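PDB 3JRT: integron cassette protein Vpc_cass2 from Vibrio paracholerae, which is of unknown function but is encoded by a mobile integron gene cassette and folds into a helical protein found as two copies. Local coordinates for residues Ile31-Thr43 and Leu177-Ser189. Numbering follows the deposited sequence.
Sequences IEEILSGLIGDLT and LVGVIELLRDAVS
I39 and I181 run past one another in opposing senses, with I39 CG1 3.5 Å from I181 CG2, and each enters a pocket on the facing helix. I181 is the knob among L35, L38, I39 and L42. With its CG1 turned beside the backbone N (chi1 -71°), CG2 lies anti to that nitrogen and rests against the backbone O of L35, 3.5 Å away, while CD1 reaches L42 CD1 at 3.8 Å. L35 fills the reciprocal hole formed by I181, L184, R185 and V188, its CD1 lying 3.7 Å from the backbone N of R185. L42 CB meets V178 CG2, and its CD1 also touches L177.

Segments 31-43 and 177-188 form an antiparallel helix pair with knobs-into-holes packing, their axes 9.3 Å apart at closest approach and their directions 157° apart. Helix 64-91 closes over the apolar seam of this all-helical chain, L88 against L35 and Y85 against I181. The far side of helix 27-53 faces the second subunit, where D41 forms a salt bridge with R72 of that chain.

Polar groups line the more open flank. R185 lies roughly perpendicular to I39, whose CD1 sits 3.6 Å above one face of the guanidinium, offset toward its rim. D186 fixes the rotation of that plane: its OD1 accepts from both NE and NH2 of R185, the latter at 2.8 Å. E182 adds a longer salt bridge to R185 and has K173 as its stronger partner. S36 OG packs 3.1 Å from R185 CD and is within hydrogen-bonding distance of both E32 O and E32 OE2. E32 runs alongside R185 with the carboxylate and guanidinium planes 13° apart, but their charged atoms do not touch.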
ATOM      1  N   ILE A  31      13.580  16.005  -3.035  1.00 62.71           N
ATOM      2  CA  ILE A  31      14.368  14.811  -3.264  1.00 61.42           C
ATOM      3  C   ILE A  31      14.827  14.158  -1.958  1.00 63.65           C
ATOM      4  O   ILE A  31      14.686  12.953  -1.798  1.00 63.94           O
ATOM      5  CB  ILE A  31      15.563  15.096  -4.200  1.00 62.68           C
ATOM      6  CG1 ILE A  31      15.065  15.397  -5.614  1.00 61.89           C
ATOM      7  CG2 ILE A  31      16.514  13.908  -4.254  1.00 64.17           C
ATOM      8  CD1 ILE A  31      16.144  15.961  -6.530  1.00 66.55           C
ATOM      9  N   GLU A  32      15.359  14.935  -1.020  1.00 63.39           N
ATOM     10  CA  GLU A  32      15.717  14.361   0.280  1.00 65.45           C
ATOM     11  C   GLU A  32      14.499  13.704   0.920  1.00 63.03           C
ATOM     12  O   GLU A  32      14.601  12.613   1.481  1.00 68.55           O
ATOM     13  CB  GLU A  32      16.297  15.413   1.228  1.00 70.68           C
ATOM     14  CG  GLU A  32      16.932  14.847   2.508  1.00 79.72           C
ATOM     15  CD  GLU A  32      15.919  14.535   3.612  1.00 94.69           C
ATOM     16  OE1 GLU A  32      14.800  15.095   3.589  1.00101.01           O
ATOM     17  OE2 GLU A  32      16.246  13.731   4.515  1.00 95.34           O
ATOM     18  N   GLU A  33      13.351  14.373   0.834  1.00 54.85           N
ATOM     19  CA  GLU A  33      12.112  13.859   1.407  1.00 58.35           C
ATOM     20  C   GLU A  33      11.734  12.503   0.828  1.00 54.80           C
ATOM     21  O   GLU A  33      11.514  11.540   1.551  1.00 56.11           O
ATOM     22  CB  GLU A  33      10.965  14.833   1.161  1.00 65.17           C
ATOM     23  CG  GLU A  33      10.985  16.015   2.094  1.00 73.26           C
ATOM     24  CD  GLU A  33       9.818  16.953   1.887  1.00 75.59           C
ATOM     25  OE1 GLU A  33       9.160  16.884   0.822  1.00 74.93           O
ATOM     26  OE2 GLU A  33       9.567  17.763   2.801  1.00 80.58           O
ATOM     27  N   ILE A  34      11.649  12.456  -0.490  1.00 56.46           N
ATOM     28  CA  ILE A  34      11.238  11.272  -1.198  1.00 46.93           C
ATOM     29  C   ILE A  34      12.209  10.118  -0.943  1.00 57.12           C
ATOM     30  O   ILE A  34      11.784   8.994  -0.645  1.00 56.69           O
ATOM     31  CB  ILE A  34      11.117  11.564  -2.675  1.00 48.89           C
ATOM     32  CG1 ILE A  34       9.947  12.532  -2.910  1.00 51.36           C
ATOM     33  CG2 ILE A  34      10.917  10.275  -3.454  1.00 46.85           C
ATOM     34  CD1 ILE A  34       9.885  13.094  -4.330  1.00 54.94           C
ATOM     35  N   LEU A  35      13.504  10.401  -1.012  1.00 53.38           N
ATOM     36  CA  LEU A  35      14.501   9.376  -0.743  1.00 50.72           C
ATOM     37  C   LEU A  35      14.299   8.792   0.637  1.00 47.41           C
ATOM     38  O   LEU A  35      14.327   7.579   0.814  1.00 47.76           O
ATOM     39  CB  LEU A  35      15.922   9.931  -0.878  1.00 50.05           C
ATOM     40  CG  LEU A  35      16.395  10.270  -2.297  1.00 58.92           C
ATOM     41  CD1 LEU A  35      17.748  10.956  -2.256  1.00 58.84           C
ATOM     42  CD2 LEU A  35      16.453   9.032  -3.190  1.00 59.50           C
ATOM     43  N   SER A  36      14.104   9.669   1.618  1.00 51.14           N
ATOM     44  CA  SER A  36      13.923   9.251   3.001  1.00 43.70           C
ATOM     45  C   SER A  36      12.686   8.396   3.156  1.00 48.11           C
ATOM     46  O   SER A  36      12.703   7.401   3.866  1.00 54.44           O
ATOM     47  CB  SER A  36      13.862  10.466   3.943  1.00 51.18           C
ATOM     48  OG  SER A  36      15.153  11.038   4.097  1.00 59.96           O
ATOM     49  N   GLY A  37      11.609   8.794   2.491  1.00 48.68           N
ATOM     50  CA  GLY A  37      10.389   8.022   2.515  1.00 46.62           C
ATOM     51  C   GLY A  37      10.600   6.639   1.915  1.00 46.70           C
ATOM     52  O   GLY A  37      10.128   5.648   2.462  1.00 45.68           O
ATOM     53  N   LEU A  38      11.301   6.585   0.786  1.00 42.16           N
ATOM     54  CA  LEU A  38      11.609   5.322   0.112  1.00 42.01           C
ATOM     55  C   LEU A  38      12.349   4.365   1.030  1.00 45.54           C
ATOM     56  O   LEU A  38      11.996   3.194   1.103  1.00 46.63           O
ATOM     57  CB  LEU A  38      12.451   5.550  -1.139  1.00 41.95           C
ATOM     58  CG  LEU A  38      11.736   6.165  -2.335  1.00 46.60           C
ATOM     59  CD1 LEU A  38      12.726   6.521  -3.457  1.00 41.99           C
ATOM     60  CD2 LEU A  38      10.702   5.190  -2.808  1.00 48.56           C
ATOM     61  N   ILE A  39      13.373   4.864   1.720  1.00 46.69           N
ATOM     62  CA  ILE A  39      14.162   4.046   2.643  1.00 45.95           C
ATOM     63  C   ILE A  39      13.257   3.432   3.714  1.00 48.48           C
ATOM     64  O   ILE A  39      13.333   2.238   4.004  1.00 45.87           O
ATOM     65  CB  ILE A  39      15.278   4.866   3.326  1.00 40.80           C
ATOM     66  CG1 ILE A  39      16.404   5.186   2.349  1.00 48.42           C
ATOM     67  CG2 ILE A  39      15.840   4.152   4.567  1.00 40.47           C
ATOM     68  CD1 ILE A  39      17.284   6.360   2.804  1.00 48.21           C
ATOM     69  N   GLY A  40      12.396   4.251   4.295  1.00 45.69           N
ATOM     70  CA  GLY A  40      11.549   3.792   5.382  1.00 39.01           C
ATOM     71  C   GLY A  40      10.441   2.858   4.943  1.00 42.66           C
ATOM     72  O   GLY A  40      10.169   1.866   5.619  1.00 44.40           O
ATOM     73  N   ASP A  41       9.795   3.176   3.818  1.00 38.39           N
ATOM     74  CA  ASP A  41       8.688   2.356   3.332  1.00 43.27           C
ATOM     75  C   ASP A  41       9.158   0.995   2.794  1.00 40.95           C
ATOM     76  O   ASP A  41       8.526  -0.015   3.048  1.00 36.22           O
ATOM     77  CB  ASP A  41       7.831   3.111   2.310  1.00 44.15           C
ATOM     78  CG  ASP A  41       7.183   4.379   2.903  1.00 53.66           C
ATOM     79  OD1 ASP A  41       7.047   4.461   4.140  1.00 48.67           O
ATOM     80  OD2 ASP A  41       6.806   5.294   2.141  1.00 59.55           O
ATOM     81  N   LEU A  42      10.273   0.969   2.073  1.00 36.71           N
ATOM     82  CA  LEU A  42      10.801  -0.290   1.561  1.00 37.76           C
ATOM     83  C   LEU A  42      11.297  -1.138   2.728  1.00 37.36           C
ATOM     84  O   LEU A  42      11.072  -2.327   2.769  1.00 38.33           O
ATOM     85  CB  LEU A  42      11.930  -0.051   0.561  1.00 34.35           C
ATOM     86  CG  LEU A  42      11.547   0.475  -0.821  1.00 43.32           C
ATOM     87  CD1 LEU A  42      12.781   1.043  -1.542  1.00 35.58           C
ATOM     88  CD2 LEU A  42      10.867  -0.599  -1.667  1.00 37.92           C
ATOM     89  N   THR A  43      11.938  -0.508   3.700  1.00 42.66           N
ATOM     90  CA  THR A  43      12.479  -1.254   4.827  1.00 38.67           C
ATOM     91  C   THR A  43      11.359  -1.869   5.656  1.00 41.08           C
ATOM     92  O   THR A  43      11.457  -3.007   6.084  1.00 37.37           O
ATOM     93  CB  THR A  43      13.376  -0.344   5.711  1.00 39.46           C
ATOM     94  OG1 THR A  43      14.498   0.083   4.942  1.00 46.33           O
ATOM     95  CG2 THR A  43      13.864  -1.066   6.983  1.00 33.00           C
ATOM     96  N   LEU A 177      18.883  -2.223  -2.689  1.00 55.38           N
ATOM     97  CA  LEU A 177      18.147  -1.048  -3.108  1.00 48.62           C
ATOM     98  C   LEU A 177      18.120   0.020  -2.021  1.00 52.61           C
ATOM     99  O   LEU A 177      18.402   1.178  -2.277  1.00 52.21           O
ATOM    100  CB  LEU A 177      16.712  -1.440  -3.453  1.00 42.41           C
ATOM    101  CG  LEU A 177      15.837  -0.335  -4.037  1.00 44.60           C
ATOM    102  CD1 LEU A 177      16.612   0.399  -5.114  1.00 43.05           C
ATOM    103  CD2 LEU A 177      14.544  -0.915  -4.602  1.00 42.83           C
ATOM    104  N   VAL A 178      17.831  -0.382  -0.812  1.00 51.95           N
ATOM    105  CA  VAL A 178      17.712   0.545   0.269  1.00 52.72           C
ATOM    106  C   VAL A 178      19.064   1.144   0.624  1.00 57.39           C
ATOM    107  O   VAL A 178      19.148   2.293   0.932  1.00 55.82           O
ATOM    108  CB  VAL A 178      17.053  -0.105   1.482  1.00 20.00           C
ATOM    109  CG1 VAL A 178      17.449   0.567   2.702  1.00 20.00           C
ATOM    110  CG2 VAL A 178      15.600  -0.072   1.357  1.00 20.00           C
ATOM    111  N   GLY A 179      20.119   0.363   0.561  1.00 53.71           N
ATOM    112  CA  GLY A 179      21.460   0.863   0.819  1.00 57.09           C
ATOM    113  C   GLY A 179      21.867   1.894  -0.216  1.00 63.41           C
ATOM    114  O   GLY A 179      22.466   2.918   0.111  1.00 64.81           O
ATOM    115  N   VAL A 180      21.523   1.626  -1.470  1.00 58.48           N
ATOM    116  CA  VAL A 180      21.804   2.548  -2.556  1.00 61.37           C
ATOM    117  C   VAL A 180      20.997   3.821  -2.382  1.00 60.97           C
ATOM    118  O   VAL A 180      21.491   4.916  -2.636  1.00 64.91           O
ATOM    119  CB  VAL A 180      21.515   1.902  -3.931  1.00 58.80           C
ATOM    120  CG1 VAL A 180      21.406   2.950  -5.009  1.00 54.03           C
ATOM    121  CG2 VAL A 180      22.611   0.889  -4.274  1.00 56.21           C
ATOM    122  N   ILE A 181      19.759   3.684  -1.930  1.00 49.44           N
ATOM    123  CA  ILE A 181      18.915   4.852  -1.797  1.00 48.44           C
ATOM    124  C   ILE A 181      19.437   5.693  -0.644  1.00 55.58           C
ATOM    125  O   ILE A 181      19.337   6.915  -0.675  1.00 49.29           O
ATOM    126  CB  ILE A 181      17.434   4.488  -1.590  1.00 52.22           C
ATOM    127  CG1 ILE A 181      16.838   3.927  -2.885  1.00 45.67           C
ATOM    128  CG2 ILE A 181      16.635   5.722  -1.121  1.00 49.69           C
ATOM    129  CD1 ILE A 181      15.441   3.434  -2.732  1.00 40.41           C
ATOM    130  N   GLU A 182      20.004   5.023   0.360  1.00 58.42           N
ATOM    131  CA  GLU A 182      20.653   5.685   1.486  1.00 60.84           C
ATOM    132  C   GLU A 182      21.968   6.365   1.065  1.00 72.28           C
ATOM    133  O   GLU A 182      22.328   7.423   1.583  1.00 72.24           O
ATOM    134  CB  GLU A 182      20.907   4.670   2.599  1.00 69.15           C
ATOM    135  CG  GLU A 182      21.483   5.263   3.866  1.00 89.07           C
ATOM    136  CD  GLU A 182      21.352   4.331   5.055  1.00 99.52           C
ATOM    137  OE1 GLU A 182      20.832   3.208   4.875  1.00101.42           O
ATOM    138  OE2 GLU A 182      21.769   4.722   6.168  1.00102.84           O
ATOM    139  N   LEU A 183      22.679   5.750   0.122  1.00 74.58           N
ATOM    140  CA  LEU A 183      23.892   6.334  -0.438  1.00 69.78           C
ATOM    141  C   LEU A 183      23.595   7.700  -1.029  1.00 73.89           C
ATOM    142  O   LEU A 183      24.385   8.642  -0.884  1.00 82.24           O
ATOM    143  CB  LEU A 183      24.450   5.436  -1.538  1.00 69.94           C
ATOM    144  CG  LEU A 183      25.871   4.912  -1.371  1.00 80.48           C
ATOM    145  CD1 LEU A 183      26.052   4.283  -0.003  1.00 76.52           C
ATOM    146  CD2 LEU A 183      26.191   3.918  -2.480  1.00 89.20           C
ATOM    147  N   LEU A 184      22.453   7.798  -1.706  1.00 68.16           N
ATOM    148  CA  LEU A 184      22.038   9.046  -2.341  1.00 69.92           C
ATOM    149  C   LEU A 184      21.521  10.037  -1.306  1.00 68.98           C
ATOM    150  O   LEU A 184      21.941  11.192  -1.287  1.00 66.51           O
ATOM    151  CB  LEU A 184      20.963   8.794  -3.399  1.00 61.54           C
ATOM    152  CG  LEU A 184      21.259   7.673  -4.392  1.00 61.42           C
ATOM    153  CD1 LEU A 184      20.151   7.567  -5.411  1.00 61.66           C
ATOM    154  CD2 LEU A 184      22.572   7.923  -5.083  1.00 61.22           C
ATOM    155  N   ARG A 185      20.621   9.592  -0.431  1.00 64.25           N
ATOM    156  CA  ARG A 185      20.080  10.506   0.564  1.00 69.19           C
ATOM    157  C   ARG A 185      21.210  11.221   1.311  1.00 72.65           C
ATOM    158  O   ARG A 185      21.249  12.441   1.350  1.00 74.13           O
ATOM    159  CB  ARG A 185      19.160   9.796   1.558  1.00 60.83           C
ATOM    160  CG  ARG A 185      18.468  10.771   2.524  1.00 63.52           C
ATOM    161  CD  ARG A 185      18.103  10.089   3.822  1.00 71.93           C
ATOM    162  NE  ARG A 185      19.252   9.393   4.387  1.00 80.93           N
ATOM    163  CZ  ARG A 185      19.182   8.558   5.417  1.00 86.50           C
ATOM    164  NH1 ARG A 185      18.012   8.325   5.996  1.00 82.85           N
ATOM    165  NH2 ARG A 185      20.277   7.957   5.870  1.00 93.46           N
ATOM    166  N   ASP A 186      22.124  10.440   1.882  1.00 71.75           N
ATOM    167  CA  ASP A 186      23.244  10.953   2.656  1.00 74.81           C
ATOM    168  C   ASP A 186      24.111  11.933   1.872  1.00 86.76           C
ATOM    169  O   ASP A 186      24.666  12.875   2.437  1.00 91.17           O
ATOM    170  CB  ASP A 186      24.121   9.800   3.141  1.00 81.16           C
ATOM    171  CG  ASP A 186      23.514   9.051   4.304  1.00 87.88           C
ATOM    172  OD1 ASP A 186      22.340   9.322   4.648  1.00 84.35           O
ATOM    173  OD2 ASP A 186      24.222   8.186   4.868  1.00 93.76           O
ATOM    174  N   ALA A 187      24.259  11.695   0.577  1.00 83.62           N
ATOM    175  CA  ALA A 187      25.023  12.612  -0.248  1.00 79.11           C
ATOM    176  C   ALA A 187      24.242  13.908  -0.410  1.00 90.38           C
ATOM    177  O   ALA A 187      24.780  15.003  -0.220  1.00101.83           O
ATOM    178  CB  ALA A 187      25.320  11.991  -1.601  1.00 70.89           C
ATOM    179  N   VAL A 188      22.966  13.778  -0.756  1.00 87.09           N
ATOM    180  CA  VAL A 188      22.096  14.932  -0.938  1.00 90.79           C
ATOM    181  C   VAL A 188      22.050  15.806   0.318  1.00 93.01           C
ATOM    182  O   VAL A 188      21.914  17.025   0.229  1.00 99.44           O
ATOM    183  CB  VAL A 188      20.680  14.500  -1.365  1.00 90.53           C
ATOM    184  CG1 VAL A 188      19.672  15.620  -1.129  1.00 88.46           C
ATOM    185  CG2 VAL A 188      20.689  14.061  -2.828  1.00 86.43           C
ATOM    186  N   SER A 189      22.231  15.200   1.469  1.00 88.66           N
ATOM    187  CA  SER A 189      22.313  15.971   2.678  1.00 89.01           C
ATOM    188  C   SER A 189      23.671  16.659   2.740  1.00 90.84           C
ATOM    189  O   SER A 189      24.554  16.278   3.502  1.00 82.81           O
ATOM    190  CB  SER A 189      22.075  15.076   3.873  1.00 83.66           C
ATOM    191  OG  SER A 189      20.727  14.686   3.870  1.00 85.77           O
TER